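Local coordinates for protein leucine aminopeptidase A1, chloroplastic (Solanum lycopersicum, PDB 5D8N) that removes N-terminal amino acids, preferably leucine, from peptides as a magnesium-dependent M17 aminopeptidase that works as a homohexamer and also acts as a chaperone, at residues S241-V246 with A335-G340; F284-P287 with R291-K294. The protein carries 1 engineered substitution. All blocks are in the same frame, centred on the assembly; numbering follows the deposited sequence.

Both contacts lie in the catalytic domain, on one side of the chain's centre and away from the annotated magnesium and active-site residues. Contact 1 joins the end of helix 229-242 to helix 327-342; contact 2, nested within the chain loop that contact 1 closes, spans the connection between strands 278-284 and 293-305. Their centres are about 13 Å apart, and they touch directly. Val-246 O lies 2.9 Å from Lys-285 N, probably a hydrogen bond, where strand 247-252 runs antiparallel beside strand 278-284. The Phe-284 ring packs beside Val-246 O, and Phe-284 CE1 lies 3.7 Å from Leu-339 O, so the strand end in contact 2 meets the helix of contact 1.

Contact 1. Residues S241-V246 with A335-G340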
loop_
_atom_site.group_PDB
_atom_site.type_symbol
_atom_site.label_atom_id
_atom_site.label_comp_id
_atom_site.label_asym_id
_atom_site.label_seq_id
_atom_site.Cartn_x
_atom_site.Cartn_y
_atom_site.Cartn_z
ATOM N N SER A 241 38.046 -32.717 -1.490
ATOM C CA SER A 241 39.456 -32.814 -1.792
ATOM C C SER A 241 40.283 -32.823 -0.514
ATOM O O SER A 241 41.201 -33.629 -0.370
ATOM C CB SER A 241 39.877 -31.645 -2.679
ATOM O OG SER A 241 41.279 -31.704 -2.837
ATOM N N THR A 242 39.885 -32.000 0.455
ATOM C CA THR A 242 40.587 -31.906 1.724
ATOM C C THR A 242 40.458 -33.222 2.485
ATOM O O THR A 242 41.337 -33.569 3.262
ATOM C CB THR A 242 40.059 -30.742 2.581
ATOM O OG1 THR A 242 40.196 -29.521 1.850
ATOM C CG2 THR A 242 40.830 -30.596 3.864
ATOM N N TYR A 243 39.296 -33.862 2.394
ATOM C CA TYR A 243 39.014 -35.020 3.237
ATOM C C TYR A 243 38.715 -36.250 2.371
ATOM O O TYR A 243 37.768 -36.997 2.636
ATOM C CB TYR A 243 37.861 -34.716 4.207
ATOM C CG TYR A 243 38.056 -33.475 5.065
ATOM C CD1 TYR A 243 38.919 -33.488 6.163
ATOM C CD2 TYR A 243 37.344 -32.319 4.812
ATOM C CE1 TYR A 243 39.149 -32.348 6.917
ATOM C CE2 TYR A 243 37.564 -31.169 5.551
ATOM C CZ TYR A 243 38.491 -31.188 6.580
ATOM O OH TYR A 243 38.744 -30.040 7.288
ATOM N N SER A 244 39.522 -36.433 1.330
ATOM C CA SER A 244 39.167 -37.331 0.237
ATOM C C SER A 244 39.078 -38.813 0.625
ATOM O O SER A 244 38.476 -39.606 -0.088
ATOM C CB SER A 244 40.154 -37.176 -0.931
ATOM O OG SER A 244 41.451 -37.492 -0.481
ATOM N N ASP A 245 39.635 -39.197 1.763
ATOM C CA ASP A 245 39.512 -40.579 2.208
ATOM C C ASP A 245 38.213 -40.864 2.948
ATOM O O ASP A 245 37.833 -42.033 3.058
ATOM C CB ASP A 245 40.699 -40.986 3.084
ATOM C CG ASP A 245 40.741 -40.227 4.388
ATOM O OD1 ASP A 245 40.310 -39.061 4.420
ATOM O OD2 ASP A 245 41.290 -40.771 5.359
ATOM N N VAL A 246 37.467 -39.816 3.310
ATOM C CA VAL A 246 36.147 -39.990 3.924
ATOM C C VAL A 246 34.975 -39.252 3.272
ATOM O O VAL A 246 33.820 -39.518 3.594
ATOM C CB VAL A 246 36.197 -39.608 5.407
ATOM C CG1 VAL A 246 37.095 -40.599 6.150
ATOM C CG2 VAL A 246 36.697 -38.195 5.604
ATOM N N ALA A 335 28.473 -28.351 8.016
ATOM C CA ALA A 335 28.442 -29.622 8.712
ATOM C C ALA A 335 29.419 -30.613 8.078
ATOM O O ALA A 335 30.057 -31.392 8.785
ATOM C CB ALA A 335 27.027 -30.189 8.736
ATOM N N ALA A 336 29.502 -30.615 6.751
ATOM C CA ALA A 336 30.396 -31.526 6.051
ATOM C C ALA A 336 31.840 -31.243 6.416
ATOM O O ALA A 336 32.620 -32.161 6.619
ATOM C CB ALA A 336 30.228 -31.417 4.547
ATOM N N LYS A 337 32.187 -29.964 6.412
ATOM C CA LYS A 337 33.499 -29.516 6.813
ATOM C C LYS A 337 33.872 -29.982 8.219
ATOM O O LYS A 337 34.961 -30.515 8.450
ATOM C CB LYS A 337 33.566 -27.998 6.665
ATOM C CG LYS A 337 34.816 -27.339 7.223
ATOM C CD LYS A 337 36.017 -27.610 6.364
ATOM C CE LYS A 337 37.204 -26.784 6.844
ATOM N NZ LYS A 337 38.446 -27.319 6.193
ATOM N N ALA A 338 32.950 -29.828 9.159
ATOM C CA ALA A 338 33.172 -30.326 10.500
ATOM C C ALA A 338 33.364 -31.853 10.516
ATOM O O ALA A 338 34.298 -32.371 11.133
ATOM C CB ALA A 338 32.034 -29.903 11.422
ATOM N N LEU A 339 32.448 -32.568 9.876
ATOM C CA LEU A 339 32.425 -34.009 9.972
ATOM C C LEU A 339 33.625 -34.612 9.268
ATOM O O LEU A 339 34.126 -35.665 9.645
ATOM C CB LEU A 339 31.118 -34.536 9.416
ATOM C CG LEU A 339 29.918 -34.212 10.329
ATOM C CD1 LEU A 339 28.608 -34.504 9.612
ATOM C CD2 LEU A 339 29.969 -35.004 11.632
ATOM N N GLY A 340 34.122 -33.930 8.252
ATOM C CA GLY A 340 35.317 -34.403 7.580
ATOM C C GLY A 340 36.506 -34.514 8.521
ATOM O O GLY A 340 37.259 -35.494 8.427
HETATM O O HOH W 1 38.172 -27.826 3.328
#
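A buried aromatic-on-backbone contact joins the residues at and just after the end of helix 229-242 to helix 327-342: the ring of Tyr-243 lies over Gly-340 and its hydroxyl meets Lys-337. Gly-340 CA sits 4.0 Å from the ring centroid, 18° off the ring normal, a CH-pi contact. With no CB, Gly-340 lets the ring lie directly on its backbone. Thr-242 CG2 covers the opposite face, 3.6 Å above the ring plane, so the ring is sandwiched. At the ring's far end Lys-337 NZ donates to Tyr-243 OH at 2.9 Å; the same hydroxyl is hydrogen-bonded to Glu-341 OE2, its main polar partner. The lysine chain, bent at its second torsion (chi2 73°), crosses the tyrosine at about a right angle and brings CD to the ring edge in its plane. A water bridges Lys-337 NZ to Thr-242 OG1. A leucine in place of Tyr-243 would probably leave Lys-337 and Glu-341 without their shared hydroxyl and the Gly-340 backbone without its aromatic cover. Beyond Tyr-243, Val-246 rests CG2 3.9 Å from Gly-340 O and packs on Phe-284 of strand 278-284, while Ala-336 and Leu-339 of helix 327-342 pack on Phe-351 of strand 347-358.

Contact 2. Residues F284-P287 with R291-K294; sequences FKTP and RKTK
Lys-292 NZ is gripped by several oxygens at once, with Thr-286 supplying two of them. The ammonium donates to Thr-286 OG1 at 2.8 Å and, in a weak bond, to the carbonyl Thr-286 O at 3.2 Å, so one threonine holds it through both side chain and backbone. A water accepts a bond at 2.9 Å from Lys-292 NZ and also takes the backbone N-H of Thr-286, at 3.1 Å from Thr-286 N. Glu-290, between the two segments, pairs with it in a salt bridge. With four oxygen neighbours round Lys-292 NZ, the weak approach to Thr-286 O probably shares a hydrogen with another partner. The lysine reaches over to Thr-286 nearly extended, with CG anti to its own carbonyl carbon (chi1 -61°), and bends only at its last torsion (chi4 -71°), which swings NZ onto the threonine. On the way its aliphatic part runs at about a right angle to Lys-285, whose CG lies 3.9 Å from Lys-292 CE; these are methylenes, and the Lys-285 chain then turns off in another direction. Thr-286 OG1 is also hydrogen-bonded to Thr-288 of the connecting loop. Strands 278-284 and 293-305 are not neighbours in the sheet, since strand 347-358 runs between them. The lysine, probably charged beside Glu-290, thus ties the chain entering strand 293-305 to the loop that follows strand 278-284, mainly through polar bonds.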
loop_
_atom_site.group_PDB
_atom_site.type_symbol
_atom_site.label_atom_id
_atom_site.label_comp_id
_atom_site.label_asym_id
_atom_site.label_seq_id
_atom_site.Cartn_x
_atom_site.Cartn_y
_atom_site.Cartn_z
ATOM N N PHE A 284 29.776 -38.547 3.142
ATOM C CA PHE A 284 30.752 -38.873 4.160
ATOM C C PHE A 284 30.557 -40.308 4.608
ATOM O O PHE A 284 29.435 -40.694 4.949
ATOM C CB PHE A 284 30.653 -37.951 5.385
ATOM C CG PHE A 284 31.414 -38.466 6.570
ATOM C CD1 PHE A 284 32.746 -38.193 6.708
ATOM C CD2 PHE A 284 30.812 -39.341 7.472
ATOM C CE1 PHE A 284 33.468 -38.764 7.731
ATOM C CE2 PHE A 284 31.538 -39.941 8.486
ATOM C CZ PHE A 284 32.877 -39.648 8.610
ATOM N N LYS A 285 31.685 -40.991 4.813
ATOM C CA LYS A 285 31.716 -42.372 5.304
ATOM C C LYS A 285 33.167 -42.723 5.657
ATOM O O LYS A 285 34.021 -42.544 4.789
ATOM C CB LYS A 285 31.287 -43.211 4.086
ATOM C CG LYS A 285 31.092 -44.701 4.226
ATOM C CD LYS A 285 30.285 -45.262 3.059
ATOM C CE LYS A 285 30.857 -45.016 1.661
ATOM N NZ LYS A 285 30.096 -44.018 0.841
ATOM N N THR A 286 33.475 -43.244 6.847
ATOM C CA THR A 286 34.802 -43.861 7.061
ATOM C C THR A 286 34.895 -45.211 6.321
ATOM O O THR A 286 33.873 -45.858 6.089
ATOM C CB THR A 286 35.146 -44.115 8.536
ATOM O OG1 THR A 286 34.097 -44.885 9.128
ATOM C CG2 THR A 286 35.312 -42.815 9.294
ATOM N N PRO A 287 36.090 -45.569 5.818
ATOM C CA PRO A 287 36.227 -46.762 4.963
ATOM C C PRO A 287 35.963 -48.102 5.681
ATOM O O PRO A 287 35.774 -49.135 5.046
ATOM C CB PRO A 287 37.692 -46.726 4.525
ATOM C CG PRO A 287 38.164 -45.345 4.794
ATOM C CD PRO A 287 37.334 -44.787 5.919
ATOM N N ARG A 291 28.401 -51.640 10.548
ATOM C CA ARG A 291 27.087 -51.137 10.155
ATOM C C ARG A 291 27.030 -49.618 10.332
ATOM O O ARG A 291 27.397 -49.088 11.383
ATOM C CB ARG A 291 25.942 -51.782 10.959
ATOM C CG ARG A 291 25.109 -52.783 10.162
ATOM C CD ARG A 291 24.026 -52.139 9.310
ATOM N NE ARG A 291 22.963 -51.552 10.122
ATOM C CZ ARG A 291 22.277 -50.458 9.795
ATOM N NH1 ARG A 291 22.534 -49.803 8.668
ATOM N NH2 ARG A 291 21.344 -49.995 10.613
ATOM N N LYS A 292 26.550 -48.937 9.294
ATOM C CA LYS A 292 26.383 -47.495 9.320
ATOM C C LYS A 292 24.918 -47.094 9.155
ATOM O O LYS A 292 24.210 -47.611 8.295
ATOM C CB LYS A 292 27.276 -46.848 8.255
ATOM C CG LYS A 292 28.759 -47.134 8.474
ATOM C CD LYS A 292 29.595 -46.598 7.333
ATOM C CE LYS A 292 31.052 -47.042 7.388
ATOM N NZ LYS A 292 31.838 -46.404 8.485
ATOM N N THR A 293 24.474 -46.150 9.979
ATOM C CA THR A 293 23.176 -45.504 9.819
ATOM C C THR A 293 23.264 -44.490 8.679
ATOM O O THR A 293 24.197 -43.699 8.642
ATOM C CB THR A 293 22.798 -44.764 11.118
ATOM O OG1 THR A 293 22.692 -45.724 12.170
ATOM C CG2 THR A 293 21.440 -44.078 11.005
ATOM N N LYS A 294 22.322 -44.530 7.741
ATOM C CA LYS A 294 22.349 -43.682 6.548
ATOM C C LYS A 294 21.474 -42.453 6.729
ATOM O O LYS A 294 20.253 -42.545 6.942
ATOM C CB LYS A 294 21.904 -44.465 5.316
ATOM C CG LYS A 294 22.877 -45.578 4.950
ATOM C CD LYS A 294 22.426 -46.421 3.769
ATOM C CE LYS A 294 22.499 -45.604 2.478
ATOM N NZ LYS A 294 22.035 -46.344 1.267
HETATM O O HOH W 2 31.448 -43.561 9.157
#